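Local coordinates for protein myosin-2 (PDB 6IXO) that carries organelles and other cargo along actin cables as a class V motor, this fragment being its globular cargo-binding tail domain, at residues 207-212 with 232-237; 168-173 with 203-208; 211-216 with 224-229. All blocks are in the same frame, centred on the assembly; numbering follows the deposited sequence. Where two conformers were deposited one is given.

Interaction 1 (207-212 with 232-237); sequences TFFNSI and TLLNYV
The Phe209 ring meets Leu233 and Leu234 obliquely, while one of its faces is taken by its own neighbour: Phe208 CD2 lies 4.0 Å above the Phe209 ring plane, nearer its perimeter than its middle. The Phe208 ring instead offers its edge to the opposite helix, with CE2 4.1 Å from Leu233 CD1 and the methyl close to the ring plane. Different first torsions bring these consecutive rings together: Phe208 CG is anti to the backbone N (chi1 172°), whereas Phe209 CG sits beside it (chi1 -79°). This is the interior of an antiparallel helix pair in the all-helical tail, and the segment axes stand 12.7 Å apart at their closest, a wide separation bridged entirely by apolar side chains. Leu233 carries much of the contact. Its CB packs 3.9 Å from Phe209 CE1, and its CD1 branch reaches on to meet Ile212 CD1 tip to tip at 3.7 Å. The same Leu233 methyl therefore touches both Ile212 and the edge of Phe208, groups one helical turn apart. Leu234 supplies a second branch, CD2, which lies 3.8 Å from Phe209 CZ and nearly as close to CE1, so the far end of that ring is touched by two consecutive leucines. Leu267 of helix 254-273 adjoins both Phe209 and Leu234, and Ile98 of helix 97-124 packs against Phe208 and Ile212.

Interaction 2 (168-173 with 203-208); sequences KQLQKK and DDILTF
Just ahead of the Phe208 that packs on Leu170 and Gln169, Asp203 O is gripped twice by one residue: Thr207 OG1 donates to it at 2.9 Å and Thr207 N at 3.0 Å, from opposite faces of the carbonyl plane. The hydroxyl bond thus doubles the normal helical one. Across the contact there is no hydrogen bond, and the Phe208 ring is the largest single contributor. Leu170 CD2 makes a CH-pi contact over one of its faces, 4.2 Å from the centroid and 22° off the ring normal. From another side, Gln169 OE1 comes to the ring edge, in plane, 3.5 Å from Phe208 CE1; the NE2 of the same amide is held by Gly94 O, which fixes how the group is turned. Replacing Phe208 with a serine would remove the ring, and Leu170 would probably be left facing a gap between the helices. Farther along, Ile205 turns back on itself at chi2 (-55°), carrying CD1 to 3.9 Å from Lys173 CB and also close to Leu170 CD2. The segments run antiparallel, helix 202-218 lying against the C-terminal part of the long helix 134-180. Helix 223-247 reaches Leu170 through Leu233 and Val237, while helix 97-124 meets Gln169 through Leu97.

Interaction 3 (211-216 with 224-229); sequences SIYWCM and EVFHAV. With SO4 (sulfate ion), chain B.
An antiparallel helical hairpin closes here, helices 202-218 and 223-247 packing Tyr213 and Met216 against Phe226 close to the short turn between them. In this part of the Dilute-family tail domain the segment axes approach to 10.5 Å, and Phe226 is the centrepiece. Its face receives the edge of the Tyr213 ring in an offset edge-to-face pair, planes 76° apart, with Tyr213 CD1 3.6 Å from Phe226 CZ. Met216 comes to the ring edge instead, a Met-aromatic contact in which SD lies 5.4 Å from the centroid and 3.7 Å from Phe226 CB. Bent at its second torsion (chi2 -146°), the methionine passes Phe226 and sets CE 3.8 Å from Val229 CG2, with Val225 CG1 a little farther off. Ile212 CG2 fills in between the edge of Phe226 and Val229. On the outer side of the helix, Tyr213 CE2 lies over the centre of the Trp214 ring system. A sulfate, probably from the crystallisation liquor and also bonded by His274 NE2, lies at the indole edge, where Trp214 NE1 makes two weak hydrogen bonds: 3.0 Å to sulfate O4 and, straighter at 163°, a longer one to sulfate O2.

Overall arrangement
Following the chain from the N terminus, the first segment met is on helix 134-180; after a connection that is partly unmodelled the chain returns as helix 202-218, and interaction 2 closes that loop. Interaction 1 opens where interaction 2 ends, the two sharing Thr207 and Phe208. Interaction 3 opens one turn later, at Ser211 and Ile212, and closes first, across the short connection into helix 223-247. Interaction 1 then closes farther from the turn, so interaction 3 lies within its span, nearer the turn of the same hairpin. Helix 202-218 is common to all three. Leu170 packs on Leu233, Val237 and Phe209 and so joins the hairpin to helix 134-180 within the tail domain.

Interaction 1 (207-212 with 232-237)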
loop_
_atom_site.group_PDB
_atom_site.type_symbol
_atom_site.label_atom_id
_atom_site.label_comp_id
_atom_site.label_asym_id
_atom_site.label_seq_id
_atom_site.Cartn_x
_atom_site.Cartn_y
_atom_site.Cartn_z
ATOM N N THR A 207 6.254 -14.035 -2.303
ATOM C CA THR A 207 7.403 -13.123 -2.354
ATOM C C THR A 207 6.927 -11.676 -2.329
ATOM O O THR A 207 7.474 -10.818 -1.629
ATOM C CB THR A 207 8.236 -13.371 -3.617
ATOM O OG1 THR A 207 8.893 -14.624 -3.483
ATOM C CG2 THR A 207 9.292 -12.274 -3.811
ATOM N N PHE A 208 5.879 -11.415 -3.090
ATOM C CA PHE A 208 5.313 -10.073 -3.206
ATOM C C PHE A 208 4.762 -9.554 -1.877
ATOM O O PHE A 208 5.066 -8.427 -1.456
ATOM C CB PHE A 208 4.220 -10.108 -4.302
ATOM C CG PHE A 208 3.386 -8.841 -4.428
ATOM C CD1 PHE A 208 3.654 -7.929 -5.432
ATOM C CD2 PHE A 208 2.294 -8.604 -3.588
ATOM C CE1 PHE A 208 2.845 -6.765 -5.593
ATOM C CE2 PHE A 208 1.496 -7.476 -3.739
ATOM C CZ PHE A 208 1.771 -6.551 -4.747
ATOM N N PHE A 209 3.921 -10.349 -1.226
ATOM C CA PHE A 209 3.423 -9.954 0.090
ATOM C C PHE A 209 4.545 -9.931 1.154
ATOM O O PHE A 209 4.583 -9.027 2.016
ATOM C CB PHE A 209 2.293 -10.884 0.548
ATOM C CG PHE A 209 0.988 -10.561 -0.073
ATOM C CD1 PHE A 209 0.205 -9.525 0.424
ATOM C CD2 PHE A 209 0.543 -11.268 -1.198
ATOM C CE1 PHE A 209 -1.012 -9.192 -0.173
ATOM C CE2 PHE A 209 -0.673 -10.947 -1.807
ATOM C CZ PHE A 209 -1.457 -9.905 -1.299
ATOM N N ASN A 210 5.477 -10.881 1.105
ATOM C CA ASN A 210 6.626 -10.777 2.026
ATOM C C ASN A 210 7.401 -9.464 1.893
ATOM O O ASN A 210 7.923 -8.912 2.873
ATOM C CB ASN A 210 7.598 -11.901 1.785
ATOM C CG ASN A 210 7.381 -13.016 2.725
ATOM O OD1 ASN A 210 7.196 -12.786 3.921
ATOM N ND2 ASN A 210 7.392 -14.239 2.210
ATOM N N SER A 211 7.512 -9.005 0.659
ATOM C CA SER A 211 8.266 -7.787 0.378
ATOM C C SER A 211 7.531 -6.600 0.989
ATOM O O SER A 211 8.150 -5.711 1.584
ATOM C CB SER A 211 8.450 -7.631 -1.132
ATOM O OG SER A 211 9.174 -6.447 -1.433
ATOM N N ILE A 212 6.201 -6.587 0.877
ATOM C CA ILE A 212 5.445 -5.536 1.560
ATOM C C ILE A 212 5.687 -5.608 3.050
ATOM O O ILE A 212 5.993 -4.600 3.693
ATOM C CB ILE A 212 3.968 -5.649 1.282
ATOM C CG1 ILE A 212 3.712 -5.349 -0.199
ATOM C CG2 ILE A 212 3.163 -4.622 2.101
ATOM C CD1 ILE A 212 2.275 -5.609 -0.616
ATOM N N THR A 232 -6.560 -4.644 1.805
ATOM C CA THR A 232 -7.062 -4.154 0.489
ATOM C C THR A 232 -6.598 -5.088 -0.627
ATOM O O THR A 232 -7.376 -5.494 -1.496
ATOM C CB THR A 232 -6.576 -2.709 0.193
ATOM O OG1 THR A 232 -7.101 -1.831 1.184
ATOM C CG2 THR A 232 -7.051 -2.227 -1.206
ATOM N N LEU A 233 -5.342 -5.498 -0.574
ATOM C CA LEU A 233 -4.824 -6.337 -1.663
ATOM C C LEU A 233 -5.384 -7.773 -1.650
ATOM O O LEU A 233 -5.647 -8.353 -2.722
ATOM C CB LEU A 233 -3.296 -6.382 -1.614
ATOM C CG LEU A 233 -2.656 -5.006 -1.933
ATOM C CD1 LEU A 233 -1.141 -5.078 -1.797
ATOM C CD2 LEU A 233 -3.030 -4.438 -3.349
ATOM N N LEU A 234 -5.533 -8.350 -0.462
ATOM C CA LEU A 234 -6.129 -9.690 -0.341
ATOM C C LEU A 234 -7.574 -9.716 -0.829
ATOM O O LEU A 234 -7.994 -10.642 -1.543
ATOM C CB LEU A 234 -6.089 -10.165 1.122
ATOM C CG LEU A 234 -4.678 -10.445 1.635
ATOM C CD1 LEU A 234 -4.712 -10.695 3.134
ATOM C CD2 LEU A 234 -4.026 -11.646 0.878
ATOM N N ASN A 235 -8.367 -8.732 -0.402
ATOM C CA ASN A 235 -9.739 -8.618 -0.927
ATOM C C ASN A 235 -9.762 -8.549 -2.446
ATOM O O ASN A 235 -10.658 -9.135 -3.110
ATOM C CB ASN A 235 -10.458 -7.387 -0.381
ATOM C CG ASN A 235 -10.952 -7.609 1.030
ATOM O OD1 ASN A 235 -11.446 -8.676 1.328
ATOM N ND2 ASN A 235 -10.857 -6.581 1.889
ATOM N N TYR A 236 -8.792 -7.810 -2.971
ATOM C CA TYR A 236 -8.633 -7.621 -4.407
ATOM C C TYR A 236 -8.315 -8.967 -5.089
ATOM O O TYR A 236 -8.939 -9.342 -6.070
ATOM C CB TYR A 236 -7.510 -6.636 -4.710
ATOM C CG TYR A 236 -7.485 -6.209 -6.177
ATOM C CD1 TYR A 236 -8.428 -5.304 -6.671
ATOM C CD2 TYR A 236 -6.495 -6.671 -7.041
ATOM C CE1 TYR A 236 -8.411 -4.892 -8.041
ATOM C CE2 TYR A 236 -6.426 -6.232 -8.407
ATOM C CZ TYR A 236 -7.407 -5.384 -8.887
ATOM O OH TYR A 236 -7.335 -4.955 -10.185
ATOM N N VAL A 237 -7.316 -9.664 -4.574
ATOM C CA VAL A 237 -6.981 -10.999 -5.111
ATOM C C VAL A 237 -8.216 -11.918 -5.089
ATOM O O VAL A 237 -8.518 -12.623 -6.046
ATOM C CB VAL A 237 -5.839 -11.613 -4.285
ATOM C CG1 VAL A 237 -5.717 -13.114 -4.533
ATOM C CG2 VAL A 237 -4.513 -10.866 -4.583
#

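Interaction 2 (168-173 with 203-208)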
loop_
_atom_site.group_PDB
_atom_site.type_symbol
_atom_site.label_atom_id
_atom_site.label_comp_id
_atom_site.label_asym_id
_atom_site.label_seq_id
_atom_site.Cartn_x
_atom_site.Cartn_y
_atom_site.Cartn_z
ATOM N N LYS A 168 -2.425 -3.551 -9.829
ATOM C CA LYS A 168 -2.144 -3.978 -11.207
ATOM C C LYS A 168 -1.091 -5.081 -11.260
ATOM O O LYS A 168 -1.174 -5.967 -12.094
ATOM C CB LYS A 168 -1.688 -2.803 -12.074
ATOM C CG LYS A 168 -2.668 -1.636 -12.109
ATOM C CD LYS A 168 -4.017 -2.032 -12.695
ATOM C CE LYS A 168 -4.999 -0.835 -12.722
ATOM N NZ LYS A 168 -4.575 0.266 -13.644
ATOM N N GLN A 169 -0.062 -5.002 -10.421
ATOM C CA GLN A 169 0.936 -6.073 -10.381
ATOM C C GLN A 169 0.294 -7.358 -9.958
ATOM O O GLN A 169 0.641 -8.425 -10.468
ATOM C CB GLN A 169 2.088 -5.750 -9.399
ATOM C CG GLN A 169 3.081 -4.749 -9.971
ATOM C CD GLN A 169 4.474 -4.841 -9.326
ATOM O OE1 GLN A 169 4.658 -5.520 -8.312
ATOM N NE2 GLN A 169 5.466 -4.174 -9.940
ATOM N N LEU A 170 -0.663 -7.274 -9.036
ATOM C CA LEU A 170 -1.431 -8.495 -8.704
ATOM C C LEU A 170 -2.390 -8.954 -9.790
ATOM O O LEU A 170 -2.597 -10.164 -9.976
ATOM C CB LEU A 170 -2.211 -8.303 -7.409
ATOM C CG LEU A 170 -1.360 -8.379 -6.161
ATOM C CD1 LEU A 170 -2.201 -7.876 -4.991
ATOM C CD2 LEU A 170 -0.855 -9.807 -5.884
ATOM N N GLN A 171 -3.018 -8.033 -10.512
ATOM C CA GLN A 171 -3.866 -8.436 -11.623
ATOM C C GLN A 171 -3.002 -9.271 -12.576
ATOM O O GLN A 171 -3.447 -10.281 -13.126
ATOM C CB GLN A 171 -4.488 -7.220 -12.341
ATOM C CG GLN A 171 -5.620 -7.574 -13.335
ATOM C CD GLN A 171 -6.991 -7.616 -12.680
ATOM O OE1 GLN A 171 -7.241 -6.913 -11.697
ATOM N NE2 GLN A 171 -7.886 -8.457 -13.211
ATOM N N LYS A 172 -1.753 -8.855 -12.729
ATOM C CA LYS A 172 -0.819 -9.498 -13.639
ATOM C C LYS A 172 -0.380 -10.902 -13.168
ATOM O O LYS A 172 -0.194 -11.810 -13.970
ATOM C CB LYS A 172 0.427 -8.583 -13.789
ATOM C CG LYS A 172 1.444 -9.093 -14.854
ATOM C CD LYS A 172 2.727 -8.212 -14.892
ATOM C CE LYS A 172 3.559 -8.596 -16.123
ATOM N NZ LYS A 172 4.979 -8.176 -16.028
ATOM N N LYS A 173 -0.168 -11.059 -11.864
ATOM C CA LYS A 173 0.453 -12.281 -11.352
ATOM C C LYS A 173 -0.490 -13.237 -10.639
ATOM O O LYS A 173 -0.306 -14.452 -10.743
ATOM C CB LYS A 173 1.589 -11.927 -10.406
ATOM C CG LYS A 173 2.583 -11.004 -11.083
ATOM C CD LYS A 173 3.782 -10.658 -10.254
ATOM C CE LYS A 173 4.727 -9.778 -11.078
ATOM N NZ LYS A 173 5.992 -9.566 -10.351
ATOM N N ASP A 203 4.566 -19.005 -5.217
ATOM C CA ASP A 203 5.808 -18.457 -4.662
ATOM C C ASP A 203 6.021 -16.999 -5.034
ATOM O O ASP A 203 6.589 -16.230 -4.259
ATOM C CB ASP A 203 7.008 -19.264 -5.123
ATOM C CG ASP A 203 7.168 -20.544 -4.329
ATOM O OD1 ASP A 203 6.756 -20.564 -3.137
ATOM O OD2 ASP A 203 7.702 -21.510 -4.900
ATOM N N ASP A 204 5.596 -16.614 -6.227
ATOM C CA ASP A 204 5.780 -15.236 -6.623
ATOM C C ASP A 204 4.853 -14.353 -5.824
ATOM O O ASP A 204 5.210 -13.215 -5.503
ATOM C CB ASP A 204 5.528 -15.028 -8.106
ATOM C CG ASP A 204 6.468 -15.841 -8.960
ATOM O OD1 ASP A 204 7.689 -15.794 -8.717
ATOM O OD2 ASP A 204 5.960 -16.579 -9.829
ATOM N N ILE A 205 3.660 -14.865 -5.533
ATOM C CA ILE A 205 2.688 -14.093 -4.761
ATOM C C ILE A 205 3.151 -13.934 -3.313
ATOM O O ILE A 205 3.038 -12.848 -2.707
ATOM C CB ILE A 205 1.298 -14.773 -4.780
ATOM C CG1 ILE A 205 0.792 -14.867 -6.226
ATOM C CG2 ILE A 205 0.304 -13.980 -3.946
ATOM C CD1 ILE A 205 0.750 -13.471 -6.971
ATOM N N LEU A 206 3.658 -15.025 -2.744
ATOM C CA LEU A 206 4.170 -14.934 -1.384
ATOM C C LEU A 206 5.367 -13.973 -1.308
ATOM O O LEU A 206 5.488 -13.195 -0.358
ATOM C CB LEU A 206 4.566 -16.332 -0.888
ATOM C CG LEU A 206 3.310 -17.196 -0.762
ATOM C CD1 LEU A 206 3.739 -18.619 -0.464
ATOM C CD2 LEU A 206 2.466 -16.679 0.356
ATOM N N THR A 207 6.254 -14.035 -2.303
ATOM C CA THR A 207 7.403 -13.123 -2.354
ATOM C C THR A 207 6.927 -11.676 -2.329
ATOM O O THR A 207 7.474 -10.818 -1.629
ATOM C CB THR A 207 8.236 -13.371 -3.617
ATOM O OG1 THR A 207 8.893 -14.624 -3.483
ATOM C CG2 THR A 207 9.292 -12.274 -3.811
ATOM N N PHE A 208 5.879 -11.415 -3.090
ATOM C CA PHE A 208 5.313 -10.073 -3.206
ATOM C C PHE A 208 4.762 -9.554 -1.877
ATOM O O PHE A 208 5.066 -8.427 -1.456
ATOM C CB PHE A 208 4.220 -10.108 -4.302
ATOM C CG PHE A 208 3.386 -8.841 -4.428
ATOM C CD1 PHE A 208 3.654 -7.929 -5.432
ATOM C CD2 PHE A 208 2.294 -8.604 -3.588
ATOM C CE1 PHE A 208 2.845 -6.765 -5.593
ATOM C CE2 PHE A 208 1.496 -7.476 -3.739
ATOM C CZ PHE A 208 1.771 -6.551 -4.747
#

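Interaction 3 (211-216 with 224-229)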
loop_
_atom_site.group_PDB
_atom_site.type_symbol
_atom_site.label_atom_id
_atom_site.label_comp_id
_atom_site.label_asym_id
_atom_site.label_seq_id
_atom_site.Cartn_x
_atom_site.Cartn_y
_atom_site.Cartn_z
ATOM N N SER A 211 7.512 -9.005 0.659
ATOM C CA SER A 211 8.266 -7.787 0.378
ATOM C C SER A 211 7.531 -6.600 0.989
ATOM O O SER A 211 8.150 -5.711 1.584
ATOM C CB SER A 211 8.450 -7.631 -1.132
ATOM O OG SER A 211 9.174 -6.447 -1.433
ATOM N N ILE A 212 6.201 -6.587 0.877
ATOM C CA ILE A 212 5.445 -5.536 1.560
ATOM C C ILE A 212 5.687 -5.608 3.050
ATOM O O ILE A 212 5.993 -4.600 3.693
ATOM C CB ILE A 212 3.968 -5.649 1.282
ATOM C CG1 ILE A 212 3.712 -5.349 -0.199
ATOM C CG2 ILE A 212 3.163 -4.622 2.101
ATOM C CD1 ILE A 212 2.275 -5.609 -0.616
ATOM N N TYR A 213 5.570 -6.809 3.606
ATOM C CA TYR A 213 5.795 -6.964 5.044
ATOM C C TYR A 213 7.153 -6.461 5.505
ATOM O O TYR A 213 7.256 -5.660 6.478
ATOM C CB TYR A 213 5.646 -8.465 5.415
ATOM C CG TYR A 213 5.985 -8.737 6.869
ATOM C CD1 TYR A 213 5.025 -8.591 7.862
ATOM C CD2 TYR A 213 7.257 -9.154 7.242
ATOM C CE1 TYR A 213 5.314 -8.863 9.189
ATOM C CE2 TYR A 213 7.562 -9.431 8.572
ATOM C CZ TYR A 213 6.584 -9.278 9.538
ATOM O OH TYR A 213 6.857 -9.552 10.855
ATOM N N TRP A 214 8.225 -6.926 4.849
ATOM C CA TRP A 214 9.577 -6.608 5.353
ATOM C C TRP A 214 9.981 -5.156 5.097
ATOM O O TRP A 214 10.701 -4.573 5.908
ATOM C CB TRP A 214 10.610 -7.554 4.745
ATOM C CG TRP A 214 10.611 -8.849 5.446
ATOM C CD1 TRP A 214 10.175 -10.070 4.959
ATOM C CD2 TRP A 214 10.998 -9.070 6.805
ATOM N NE1 TRP A 214 10.316 -11.027 5.941
ATOM C CE2 TRP A 214 10.812 -10.438 7.079
ATOM C CE3 TRP A 214 11.494 -8.234 7.820
ATOM C CZ2 TRP A 214 11.104 -10.997 8.328
ATOM C CZ3 TRP A 214 11.785 -8.786 9.047
ATOM C CH2 TRP A 214 11.587 -10.156 9.295
ATOM N N CYS A 215 9.497 -4.557 3.994
ATOM C CA CYS A 215 9.782 -3.125 3.716
ATOM C C CYS A 215 9.105 -2.264 4.763
ATOM O O CYS A 215 9.704 -1.317 5.320
ATOM C CB CYS A 215 9.312 -2.729 2.284
ATOM S SG CYS A 215 10.450 -3.360 1.021
ATOM N N MET A 216 7.851 -2.592 5.062
ATOM C CA MET A 216 7.131 -1.867 6.110
ATOM C C MET A 216 7.733 -2.056 7.480
ATOM O O MET A 216 7.872 -1.087 8.252
ATOM C CB MET A 216 5.672 -2.282 6.123
ATOM C CG MET A 216 5.019 -1.819 4.830
ATOM S SD MET A 216 3.331 -1.382 5.123
ATOM C CE MET A 216 2.854 -0.787 3.506
ATOM N N GLU A 224 -0.734 -0.328 11.524
ATOM C CA GLU A 224 -2.064 -0.066 10.941
ATOM C C GLU A 224 -2.007 0.097 9.432
ATOM O O GLU A 224 -2.941 -0.242 8.714
ATOM C CB GLU A 224 -2.669 1.210 11.537
ATOM C CG GLU A 224 -3.040 1.081 12.982
ATOM C CD GLU A 224 -1.909 1.460 13.950
ATOM O OE1 GLU A 224 -0.733 1.638 13.538
ATOM O OE2 GLU A 224 -2.221 1.580 15.147
ATOM N N VAL A 225 -0.911 0.650 8.949
ATOM C CA VAL A 225 -0.798 0.914 7.535
ATOM C C VAL A 225 -0.563 -0.400 6.783
ATOM O O VAL A 225 -1.127 -0.656 5.699
ATOM C CB VAL A 225 0.354 1.889 7.265
ATOM C CG1 VAL A 225 0.635 1.963 5.774
ATOM C CG2 VAL A 225 0.029 3.305 7.853
ATOM N N PHE A 226 0.289 -1.229 7.359
ATOM C CA PHE A 226 0.497 -2.573 6.822
ATOM C C PHE A 226 -0.838 -3.335 6.731
ATOM O O PHE A 226 -1.173 -3.966 5.695
ATOM C CB PHE A 226 1.499 -3.335 7.700
ATOM C CG PHE A 226 1.578 -4.835 7.336
ATOM C CD1 PHE A 226 2.212 -5.225 6.182
ATOM C CD2 PHE A 226 1.046 -5.776 8.163
ATOM C CE1 PHE A 226 2.304 -6.609 5.803
ATOM C CE2 PHE A 226 1.118 -7.171 7.828
ATOM C CZ PHE A 226 1.753 -7.578 6.639
ATOM N N HIS A 227 -1.607 -3.297 7.823
ATOM C CA HIS A 227 -2.909 -3.965 7.844
ATOM C C HIS A 227 -3.802 -3.469 6.712
ATOM O O HIS A 227 -4.454 -4.254 6.033
ATOM C CB HIS A 227 -3.632 -3.768 9.190
ATOM C CG HIS A 227 -4.908 -4.545 9.289
ATOM N ND1 HIS A 227 -6.135 -4.016 8.937
ATOM C CD2 HIS A 227 -5.144 -5.833 9.637
ATOM C CE1 HIS A 227 -7.069 -4.942 9.080
ATOM N NE2 HIS A 227 -6.493 -6.053 9.502
ATOM N N ALA A 228 -3.846 -2.162 6.508
ATOM C CA ALA A 228 -4.760 -1.598 5.484
ATOM C C ALA A 228 -4.331 -2.029 4.100
ATOM O O ALA A 228 -5.147 -2.442 3.276
ATOM C CB ALA A 228 -4.775 -0.001 5.592
ATOM N N VAL A 229 -3.040 -1.908 3.831
ATOM C CA VAL A 229 -2.540 -2.214 2.501
ATOM C C VAL A 229 -2.801 -3.681 2.162
ATOM O O VAL A 229 -3.324 -4.026 1.103
ATOM C CB VAL A 229 -1.038 -1.943 2.411
ATOM C CG1 VAL A 229 -0.459 -2.580 1.113
ATOM C CG2 VAL A 229 -0.787 -0.412 2.488
HETATM S S SO4 B . 9.335 -14.525 6.600
HETATM O O1 SO4 B . 8.446 -15.631 6.255
HETATM O O2 SO4 B . 10.266 -14.276 5.502
HETATM O O3 SO4 B . 10.074 -14.862 7.813
HETATM O O4 SO4 B . 8.546 -13.324 6.837
#